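Local coordinates for uncharacterized protein (PDB 3R6A) that is of unknown function but belongs to the glyoxalase/bleomycin resistance protein/dioxygenase superfamily and forms a two-chain assembly, at residues Ala46-Thr50 against Ile51-Ala55; Thr81-Glu85 against Asn86-Ile90; Pro94-Pro98 against Thr99-Met103. All blocks are in the same frame, centred on the assembly; numbering follows the deposited sequence.

Contact 1: residues Ala46-Thr50 against Ile51-Ala55; sequences AQIST and ILLIA
Q47 and L52 face each other in a non-hydrogen-bonded pair of a tight antiparallel hairpin, their side chains crossing at a slant. Leaving CB, which lies 3.9 Å from L52 CD2, the chain of Q47 runs straight out with CG anti to the backbone N (chi1 -176°). CG passes 3.5 Å from I51 O, and OE1 again comes near L52 CD2. NE2, at the end of this extended chain, reaches S49 O at 3.0 Å, almost straight and within the amide's own plane. A long, flexible amide suits this position, because its methylenes pack on leucine while its end ties down a peptide of the turn.

On the other face, I48 CG2 rests 4.1 Å from I51 CB, the two isoleucines lying side by side; on the same face, A46 CB lies 4.3 Å from L53 CB. Beta-branched residues and small alanine fit the extended backbone and the buried face, where L53 also meets L17 and L21 of helix 17-27. S49, T50 and I51 pack on I8 of the second subunit. I51 N reaches I48 O at 2.9 Å, closing a type II' turn whose first corner, S49, has positive phi. Backbone hydrogen bonds, A46 with L53 and I48 with I51, thus set the register of strands and turn alike, Q47's amide adds a bond to the turn, and apolar side chains line the buried face.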
ATOM      1  N   ALA B  46      12.694   1.601   5.494  1.00 14.58           N
ATOM      2  CA  ALA B  46      12.280   2.617   6.458  1.00 14.15           C
ATOM      3  C   ALA B  46      10.759   2.649   6.521  1.00 14.59           C
ATOM      4  O   ALA B  46      10.083   2.275   5.562  1.00 15.59           O
ATOM      5  CB  ALA B  46      12.803   3.987   6.043  1.00 15.45           C
ATOM      6  N   GLN B  47      10.213   3.071   7.656  1.00 14.08           N
ATOM      7  CA  GLN B  47       8.764   3.186   7.767  1.00 13.20           C
ATOM      8  C   GLN B  47       8.414   4.562   8.290  1.00 14.78           C
ATOM      9  O   GLN B  47       8.976   5.015   9.287  1.00 15.71           O
ATOM     10  CB  GLN B  47       8.169   2.139   8.714  1.00 13.31           C
ATOM     11  CG  GLN B  47       6.628   2.199   8.745  1.00 14.73           C
ATOM     12  CD  GLN B  47       6.002   1.226   9.728  1.00 16.36           C
ATOM     13  OE1 GLN B  47       6.531   0.147   9.967  1.00 18.09           O
ATOM     14  NE2 GLN B  47       4.855   1.605  10.290  1.00 16.00           N
ATOM     15  N   ILE B  48       7.502   5.237   7.601  1.00 14.03           N
ATOM     16  CA  ILE B  48       7.038   6.551   8.025  1.00 15.45           C
ATOM     17  C   ILE B  48       5.519   6.457   7.927  1.00 14.30           C
ATOM     18  O   ILE B  48       4.983   6.116   6.868  1.00 13.32           O
ATOM     19  CB  ILE B  48       7.613   7.664   7.125  1.00 14.99           C
ATOM     20  CG1 ILE B  48       7.097   9.024   7.598  1.00 19.45           C
ATOM     21  CG2 ILE B  48       7.276   7.396   5.673  1.00 17.60           C
ATOM     22  CD1 ILE B  48       7.908  10.188   7.084  1.00 20.01           C
ATOM     23  N   SER B  49       4.827   6.737   9.031  1.00 14.60           N
ATOM     24  CA  SER B  49       3.372   6.582   9.069  1.00 14.13           C
ATOM     25  C   SER B  49       3.158   5.108   8.678  1.00 14.72           C
ATOM     26  O   SER B  49       3.874   4.240   9.187  1.00 14.35           O
ATOM     27  CB  SER B  49       2.685   7.517   8.069  1.00 15.17           C
ATOM     28  OG  SER B  49       1.273   7.409   8.173  1.00 17.80           O
ATOM     29  N   THR B  50       2.204   4.823   7.790  1.00 13.65           N
ATOM     30  CA  THR B  50       1.954   3.441   7.355  1.00 14.30           C
ATOM     31  C   THR B  50       2.567   3.143   5.991  1.00 15.16           C
ATOM     32  O   THR B  50       2.111   2.260   5.262  1.00 15.37           O
ATOM     33  CB  THR B  50       0.437   3.101   7.313  1.00 14.87           C
ATOM     34  OG1 THR B  50      -0.248   3.989   6.423  1.00 13.67           O
ATOM     35  CG2 THR B  50      -0.161   3.226   8.703  1.00 17.43           C
ATOM     36  N   ILE B  51       3.613   3.886   5.657  1.00 13.74           N
ATOM     37  CA  ILE B  51       4.310   3.693   4.397  1.00 13.50           C
ATOM     38  C   ILE B  51       5.658   3.025   4.639  1.00 14.85           C
ATOM     39  O   ILE B  51       6.401   3.430   5.522  1.00 12.59           O
ATOM     40  CB  ILE B  51       4.582   5.033   3.698  1.00 15.77           C
ATOM     41  CG1 ILE B  51       3.262   5.677   3.275  1.00 15.33           C
ATOM     42  CG2 ILE B  51       5.474   4.816   2.480  1.00 17.42           C
ATOM     43  CD1 ILE B  51       3.434   7.031   2.654  1.00 19.82           C
ATOM     44  N   LEU B  52       5.959   1.999   3.851  1.00 13.32           N
ATOM     45  CA  LEU B  52       7.238   1.317   3.947  1.00 14.11           C
ATOM     46  C   LEU B  52       8.035   1.791   2.748  1.00 14.50           C
ATOM     47  O   LEU B  52       7.623   1.578   1.605  1.00 14.74           O
ATOM     48  CB  LEU B  52       7.076  -0.209   3.864  1.00 14.80           C
ATOM     49  CG  LEU B  52       6.598  -0.982   5.092  1.00 18.48           C
ATOM     50  CD1 LEU B  52       6.466  -2.463   4.739  1.00 20.85           C
ATOM     51  CD2 LEU B  52       7.595  -0.803   6.231  1.00 20.13           C
ATOM     52  N   LEU B  53       9.155   2.462   3.007  1.00 13.42           N
ATOM     53  CA  LEU B  53      10.025   2.945   1.944  1.00 14.90           C
ATOM     54  C   LEU B  53      11.152   1.937   1.754  1.00 16.12           C
ATOM     55  O   LEU B  53      11.917   1.664   2.684  1.00 14.34           O
ATOM     56  CB  LEU B  53      10.617   4.311   2.306  1.00 16.83           C
ATOM     57  CG  LEU B  53       9.691   5.522   2.289  1.00 20.64           C
ATOM     58  CD1 LEU B  53      10.450   6.745   2.806  1.00 23.04           C
ATOM     59  CD2 LEU B  53       9.185   5.771   0.867  1.00 23.05           C
ATOM     60  N   ILE B  54      11.240   1.379   0.550  1.00 14.38           N
ATOM     61  CA  ILE B  54      12.264   0.395   0.214  1.00 15.37           C
ATOM     62  C   ILE B  54      13.199   1.061  -0.794  1.00 15.25           C
ATOM     63  O   ILE B  54      12.765   1.446  -1.879  1.00 14.50           O
ATOM     64  CB  ILE B  54      11.612  -0.853  -0.410  1.00 17.01           C
ATOM     65  CG1 ILE B  54      10.550  -1.397   0.550  1.00 19.82           C
ATOM     66  CG2 ILE B  54      12.671  -1.910  -0.709  1.00 17.96           C
ATOM     67  CD1 ILE B  54       9.721  -2.519  -0.019  1.00 21.10           C
ATOM     68  N   ALA B  55      14.473   1.204  -0.428  1.00 15.42           N
ATOM     69  CA  ALA B  55      15.443   1.868  -1.292  1.00 16.77           C
ATOM     70  C   ALA B  55      16.556   0.960  -1.793  1.00 16.50           C
ATOM     71  O   ALA B  55      17.031   0.082  -1.078  1.00 17.51           O
ATOM     72  CB  ALA B  55      16.048   3.066  -0.561  1.00 16.67           C
TER

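Contact 2: residues Thr81-Glu85 against Asn86-Ile90; sequences TFLEE and NGAEI
Three hydrogen bonds join the end of helix 76-84 to the chain that leaves it, and N86 makes two of them. Its ND2 donates to F82 O at 2.7 Å with an N-H...O angle of 164°, the carbonyl lying close to the plane of the amide but the donor tilted from the plane of the carbonyl. Its backbone N reaches L83 O, which also accepts from A88 N at 3.0 Å; the two donors approach from opposite faces of the carbonyl plane. Two carbonyls of the last helical turn are therefore satisfied from beyond it. Asparagine suits the place because its short amide can fold back on the helix, and G87, at positive phi, lets the chain reverse toward A88.

The aromatic contact involves the same amide. A chi1 of 175° swings the F82 ring beside its own carbonyl carbon, where one face meets N86 ND2, which stands 3.2 Å above the ring plane and toward its rim. Ring and amide planes are inclined by 32°; ND2 bonds F82 O along one direction and touches the ring along another, roughly at right angles.

Apolar contacts join L83 to A88 and I90. L83 CB meets A88 CB at 3.7 Å, a small methyl that lets the strand start close to the helix, and I90 CD1 touches L83 CB more distantly.

A separate van der Waals contact sets E84 OE2 3.9 Å from I90 CG1, the two side chains crossing at about a right angle; the glutamate's charge is paired with K80 in a salt bridge.

The turn thus joins helix 76-84 to strand 89-97, outermost in this chain's sheet. L83, A88 and I90 rest on V105 of strand 100-106, while F23 of the second subunit packs on L83 and N86, and L27 of the second subunit on F82.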
ATOM      1  N   THR B  81      -2.486 -20.777   8.538  1.00 23.95           N
ATOM      2  CA  THR B  81      -3.522 -21.801   8.522  1.00 24.21           C
ATOM      3  C   THR B  81      -4.727 -21.334   7.712  1.00 23.90           C
ATOM      4  O   THR B  81      -5.179 -22.024   6.804  1.00 25.27           O
ATOM      5  CB  THR B  81      -3.976 -22.145   9.953  1.00 26.10           C
ATOM      6  OG1 THR B  81      -2.847 -22.603  10.709  1.00 26.69           O
ATOM      7  CG2 THR B  81      -5.046 -23.240   9.931  1.00 26.48           C
ATOM      8  N   PHE B  82      -5.237 -20.151   8.039  1.00 23.77           N
ATOM      9  CA  PHE B  82      -6.385 -19.597   7.330  1.00 22.61           C
ATOM     10  C   PHE B  82      -6.106 -19.515   5.835  1.00 21.61           C
ATOM     11  O   PHE B  82      -6.914 -19.945   5.013  1.00 21.31           O
ATOM     12  CB  PHE B  82      -6.711 -18.192   7.851  1.00 23.43           C
ATOM     13  CG  PHE B  82      -7.804 -17.500   7.082  1.00 24.68           C
ATOM     14  CD1 PHE B  82      -9.142 -17.756   7.364  1.00 26.47           C
ATOM     15  CD2 PHE B  82      -7.493 -16.618   6.050  1.00 23.96           C
ATOM     16  CE1 PHE B  82     -10.158 -17.143   6.628  1.00 27.59           C
ATOM     17  CE2 PHE B  82      -8.499 -16.001   5.307  1.00 25.55           C
ATOM     18  CZ  PHE B  82      -9.835 -16.264   5.596  1.00 26.70           C
ATOM     19  N   LEU B  83      -4.952 -18.958   5.485  1.00 21.65           N
ATOM     20  CA  LEU B  83      -4.591 -18.795   4.085  1.00 21.14           C
ATOM     21  C   LEU B  83      -4.515 -20.115   3.317  1.00 21.65           C
ATOM     22  O   LEU B  83      -5.045 -20.224   2.212  1.00 21.48           O
ATOM     23  CB  LEU B  83      -3.269 -18.028   3.986  1.00 20.64           C
ATOM     24  CG  LEU B  83      -3.389 -16.554   4.402  1.00 20.51           C
ATOM     25  CD1 LEU B  83      -2.011 -15.970   4.685  1.00 18.86           C
ATOM     26  CD2 LEU B  83      -4.080 -15.765   3.290  1.00 20.84           C
ATOM     27  N   GLU B  84      -3.873 -21.117   3.906  1.00 22.80           N
ATOM     28  CA  GLU B  84      -3.747 -22.414   3.246  1.00 26.32           C
ATOM     29  C   GLU B  84      -5.105 -23.085   3.058  1.00 26.95           C
ATOM     30  O   GLU B  84      -5.296 -23.858   2.119  1.00 28.63           O
ATOM     31  CB  GLU B  84      -2.831 -23.333   4.058  1.00 27.21           C
ATOM     32  CG  GLU B  84      -1.428 -22.792   4.250  1.00 32.17           C
ATOM     33  CD  GLU B  84      -0.558 -23.722   5.073  1.00 33.65           C
ATOM     34  OE1 GLU B  84      -1.017 -24.167   6.147  1.00 35.68           O
ATOM     35  OE2 GLU B  84       0.584 -24.001   4.653  1.00 36.06           O
ATOM     36  N   GLU B  85      -6.042 -22.793   3.953  1.00 28.34           N
ATOM     37  CA  GLU B  85      -7.377 -23.377   3.875  1.00 30.42           C
ATOM     38  C   GLU B  85      -8.290 -22.530   3.000  1.00 31.10           C
ATOM     39  O   GLU B  85      -9.464 -22.858   2.812  1.00 31.18           O
ATOM     40  CB  GLU B  85      -7.985 -23.493   5.276  1.00 33.33           C
ATOM     41  CG  GLU B  85      -7.068 -24.158   6.287  1.00 37.85           C
ATOM     42  CD  GLU B  85      -7.708 -24.317   7.650  1.00 39.63           C
ATOM     43  OE1 GLU B  85      -8.366 -23.362   8.118  1.00 41.39           O
ATOM     44  OE2 GLU B  85      -7.543 -25.395   8.261  1.00 42.47           O
ATOM     45  N   ASN B  86      -7.756 -21.442   2.458  1.00 29.57           N
ATOM     46  CA  ASN B  86      -8.563 -20.570   1.620  1.00 29.59           C
ATOM     47  C   ASN B  86      -7.970 -20.239   0.253  1.00 29.51           C
ATOM     48  O   ASN B  86      -8.077 -19.109  -0.226  1.00 30.49           O
ATOM     49  CB  ASN B  86      -8.900 -19.295   2.395  1.00 29.04           C
ATOM     50  CG  ASN B  86      -9.983 -19.521   3.437  1.00 30.57           C
ATOM     51  OD1 ASN B  86     -11.171 -19.571   3.112  1.00 31.62           O
ATOM     52  ND2 ASN B  86      -9.579 -19.679   4.690  1.00 29.29           N
ATOM     53  N   GLY B  87      -7.342 -21.236  -0.366  1.00 28.15           N
ATOM     54  CA  GLY B  87      -6.779 -21.072  -1.696  1.00 27.53           C
ATOM     55  C   GLY B  87      -5.502 -20.272  -1.875  1.00 26.49           C
ATOM     56  O   GLY B  87      -5.126 -19.961  -3.006  1.00 25.55           O
ATOM     57  N   ALA B  88      -4.827 -19.936  -0.782  1.00 24.38           N
ATOM     58  CA  ALA B  88      -3.588 -19.171  -0.878  1.00 24.65           C
ATOM     59  C   ALA B  88      -2.365 -20.083  -0.839  1.00 25.73           C
ATOM     60  O   ALA B  88      -2.407 -21.173  -0.258  1.00 27.06           O
ATOM     61  CB  ALA B  88      -3.516 -18.155   0.255  1.00 21.62           C
ATOM     62  N   GLU B  89      -1.281 -19.633  -1.462  1.00 25.05           N
ATOM     63  CA  GLU B  89      -0.035 -20.391  -1.500  1.00 24.61           C
ATOM     64  C   GLU B  89       1.045 -19.659  -0.711  1.00 23.28           C
ATOM     65  O   GLU B  89       1.299 -18.479  -0.955  1.00 19.56           O
ATOM     66  CB  GLU B  89       0.439 -20.552  -2.947  1.00 27.73           C
ATOM     67  CG  GLU B  89      -0.543 -21.269  -3.862  1.00 33.90           C
ATOM     68  CD  GLU B  89      -0.447 -22.778  -3.760  1.00 36.74           C
ATOM     69  OE1 GLU B  89      -0.548 -23.315  -2.636  1.00 40.34           O
ATOM     70  OE2 GLU B  89      -0.269 -23.429  -4.809  1.00 40.63           O
ATOM     71  N   ILE B  90       1.673 -20.348   0.238  1.00 19.46           N
ATOM     72  CA  ILE B  90       2.747 -19.731   1.010  1.00 20.88           C
ATOM     73  C   ILE B  90       3.993 -19.935   0.161  1.00 21.24           C
ATOM     74  O   ILE B  90       4.470 -21.064   0.026  1.00 20.54           O
ATOM     75  CB  ILE B  90       2.943 -20.426   2.369  1.00 21.44           C
ATOM     76  CG1 ILE B  90       1.603 -20.533   3.099  1.00 24.19           C
ATOM     77  CG2 ILE B  90       3.957 -19.655   3.203  1.00 21.77           C
ATOM     78  CD1 ILE B  90       0.935 -19.203   3.375  1.00 24.19           C
TER

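Contact 3: residues Pro94-Pro98 against Thr99-Met103; sequences PSKVP and TGRNM
Strands 94-97 and 100-103 run antiparallel, their axes 4.4 Å apart at closest and their directions 143° apart, joined by a type I turn from V97 to G100. The pairs S95 with N102 and V97 with G100 are hydrogen-bonded; V97 N donates almost straight to G100 O at 2.8 Å. P98 suits the first corner of the turn, where phi is -49°, and G100 takes backbone angles that would press any CB against the preceding carbonyl.

Beta-branched V97 suits a strand; it crosses N102 at about a right angle and sets both its methyls against the end of that side chain. With CG1 at chi1 -66°, CG2 falls between the backbone N and the carbonyl carbon and also touches T99 OG1 at 3.7 Å. R101, long enough to pass P94 and reach D77, bends at chi3 and brings NH2 to 3.5 Å from P94 CB, the proline ring meeting the guanidinium obliquely; NH2 is held by a salt bridge to D77. P94, preceded by a cis peptide bond, lies alongside selenomethionine M103, with CG 4.1 Å from SE.

R101 and P94 touch L76 of helix 76-84, M103 reaches L83 on that helix, and N102 packs on E114 and V116 of strand 112-118. Strand 100-106 is thus flanked by strand 89-97, outermost in this chain's sheet, and by strand 112-118, which pairs with R101 and M103.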
ATOM      1  N   PRO B  94       7.212 -19.367   6.675  1.00 20.29           N
ATOM      2  CA  PRO B  94       7.727 -18.449   7.704  1.00 20.68           C
ATOM      3  C   PRO B  94       9.239 -18.535   7.919  1.00 21.80           C
ATOM      4  O   PRO B  94       9.817 -19.626   7.952  1.00 19.81           O
ATOM      5  CB  PRO B  94       6.958 -18.861   8.953  1.00 21.15           C
ATOM      6  CG  PRO B  94       5.661 -19.368   8.403  1.00 23.15           C
ATOM      7  CD  PRO B  94       6.111 -20.183   7.214  1.00 21.17           C
ATOM      8  N   SER B  95       9.873 -17.378   8.069  1.00 19.45           N
ATOM      9  CA  SER B  95      11.311 -17.314   8.281  1.00 21.40           C
ATOM     10  C   SER B  95      11.619 -16.295   9.355  1.00 21.84           C
ATOM     11  O   SER B  95      10.952 -15.266   9.458  1.00 20.66           O
ATOM     12  CB  SER B  95      12.029 -16.902   6.994  1.00 25.49           C
ATOM     13  OG  SER B  95      11.786 -17.829   5.953  1.00 30.54           O
ATOM     14  N   LYS B  96      12.638 -16.581  10.155  1.00 21.45           N
ATOM     15  CA  LYS B  96      13.035 -15.666  11.208  1.00 22.03           C
ATOM     16  C   LYS B  96      13.831 -14.512  10.607  1.00 22.02           C
ATOM     17  O   LYS B  96      14.673 -14.710   9.729  1.00 22.94           O
ATOM     18  CB  LYS B  96      13.880 -16.401  12.253  1.00 24.84           C
ATOM     19  CG  LYS B  96      13.130 -17.528  12.959  1.00 28.14           C
ATOM     20  CD  LYS B  96      14.016 -18.294  13.936  1.00 34.07           C
ATOM     21  CE  LYS B  96      14.480 -17.416  15.092  1.00 34.27           C
ATOM     22  NZ  LYS B  96      15.274 -18.194  16.092  1.00 37.01           N
ATOM     23  N   VAL B  97      13.539 -13.302  11.068  1.00 19.57           N
ATOM     24  CA  VAL B  97      14.245 -12.112  10.610  1.00 20.01           C
ATOM     25  C   VAL B  97      14.565 -11.299  11.860  1.00 18.88           C
ATOM     26  O   VAL B  97      13.985 -11.530  12.920  1.00 18.86           O
ATOM     27  CB  VAL B  97      13.386 -11.276   9.620  1.00 19.17           C
ATOM     28  CG1 VAL B  97      13.173 -12.063   8.331  1.00 21.71           C
ATOM     29  CG2 VAL B  97      12.045 -10.923  10.244  1.00 17.41           C
ATOM     30  N   PRO B  98      15.501 -10.344  11.761  1.00 20.18           N
ATOM     31  CA  PRO B  98      15.859  -9.533  12.931  1.00 20.45           C
ATOM     32  C   PRO B  98      14.686  -8.934  13.701  1.00 19.63           C
ATOM     33  O   PRO B  98      14.722  -8.841  14.932  1.00 19.40           O
ATOM     34  CB  PRO B  98      16.772  -8.465  12.336  1.00 21.13           C
ATOM     35  CG  PRO B  98      17.478  -9.219  11.256  1.00 21.82           C
ATOM     36  CD  PRO B  98      16.337  -9.984  10.601  1.00 20.85           C
ATOM     37  N   THR B  99      13.642  -8.530  12.983  1.00 20.21           N
ATOM     38  CA  THR B  99      12.482  -7.922  13.618  1.00 19.21           C
ATOM     39  C   THR B  99      11.397  -8.914  14.042  1.00 19.25           C
ATOM     40  O   THR B  99      10.404  -8.522  14.640  1.00 20.24           O
ATOM     41  CB  THR B  99      11.841  -6.863  12.695  1.00 19.93           C
ATOM     42  OG1 THR B  99      11.524  -7.459  11.430  1.00 21.16           O
ATOM     43  CG2 THR B  99      12.797  -5.702  12.472  1.00 20.47           C
ATOM     44  N   GLY B 100      11.589 -10.193  13.735  1.00 18.79           N
ATOM     45  CA  GLY B 100      10.600 -11.191  14.106  1.00 18.23           C
ATOM     46  C   GLY B 100      10.530 -12.329  13.107  1.00 18.08           C
ATOM     47  O   GLY B 100      11.485 -13.082  12.954  1.00 16.64           O
ATOM     48  N   ARG B 101       9.398 -12.454  12.422  1.00 16.81           N
ATOM     49  CA  ARG B 101       9.227 -13.512  11.424  1.00 18.20           C
ATOM     50  C   ARG B 101       8.378 -12.994  10.275  1.00 17.86           C
ATOM     51  O   ARG B 101       7.460 -12.211  10.490  1.00 18.55           O
ATOM     52  CB  ARG B 101       8.515 -14.721  12.033  1.00 19.36           C
ATOM     53  CG  ARG B 101       9.249 -15.413  13.158  1.00 25.68           C
ATOM     54  CD  ARG B 101       8.285 -16.326  13.907  1.00 30.11           C
ATOM     55  NE  ARG B 101       7.744 -17.384  13.058  1.00 33.42           N
ATOM     56  CZ  ARG B 101       6.523 -17.896  13.189  1.00 33.88           C
ATOM     57  NH1 ARG B 101       5.709 -17.441  14.131  1.00 36.14           N
ATOM     58  NH2 ARG B 101       6.119 -18.868  12.387  1.00 35.39           N
ATOM     59  N   ASN B 102       8.679 -13.430   9.057  1.00 16.00           N
ATOM     60  CA  ASN B 102       7.890 -13.000   7.904  1.00 17.99           C
ATOM     61  C   ASN B 102       7.603 -14.189   7.004  1.00 17.30           C
ATOM     62  O   ASN B 102       8.188 -15.260   7.158  1.00 17.13           O
ATOM     63  CB  ASN B 102       8.627 -11.973   7.033  1.00 20.20           C
ATOM     64  CG  ASN B 102       9.270 -10.852   7.822  1.00 26.99           C
ATOM     65  OD1 ASN B 102       8.748 -10.400   8.836  1.00 28.20           O
ATOM     66  ND2 ASN B 102      10.409 -10.374   7.326  1.00 28.26           N
HETATM   67  N   MSE B 103       6.687 -13.974   6.066  1.00 16.03           N
HETATM   68  CA  MSE B 103       6.338 -14.964   5.054  1.00 15.59           C
HETATM   69  C   MSE B 103       5.697 -14.189   3.917  1.00 15.84           C
HETATM   70  O   MSE B 103       5.112 -13.123   4.129  1.00 16.35           O
HETATM   71  CB  MSE B 103       5.372 -16.029   5.585  1.00 15.42           C
HETATM   72  CG  MSE B 103       3.991 -15.534   5.956  1.00 17.60           C
HETATM   73 SE   MSE B 103       2.854 -17.023   6.479  1.00 26.06          SE
HETATM   74  CE  MSE B 103       1.219 -16.033   6.800  1.00 19.15           C
TER

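Overall arrangement
Followed from the N terminus, the chain closes contact 1 first, then contact 2, then contact 3; they come in series, and none nests within or crosses another. Contact 1 closes the hairpin of strands 44-48 and 51-55. Contact 2 closes the turn from helix 76-84 to strand 89-97, and contact 3 the hairpin of that strand with strand 100-106. The last two share strand 89-97 and touch, L83 CD1 lying 3.9 Å from M103 CE. Contact 1 lies across the chain's centre from both, its nearest atoms about 16 Å from contact 2 and 9 Å from contact 3. All reach one mixed sheet, and contacts 1 and 2 both meet the second subunit.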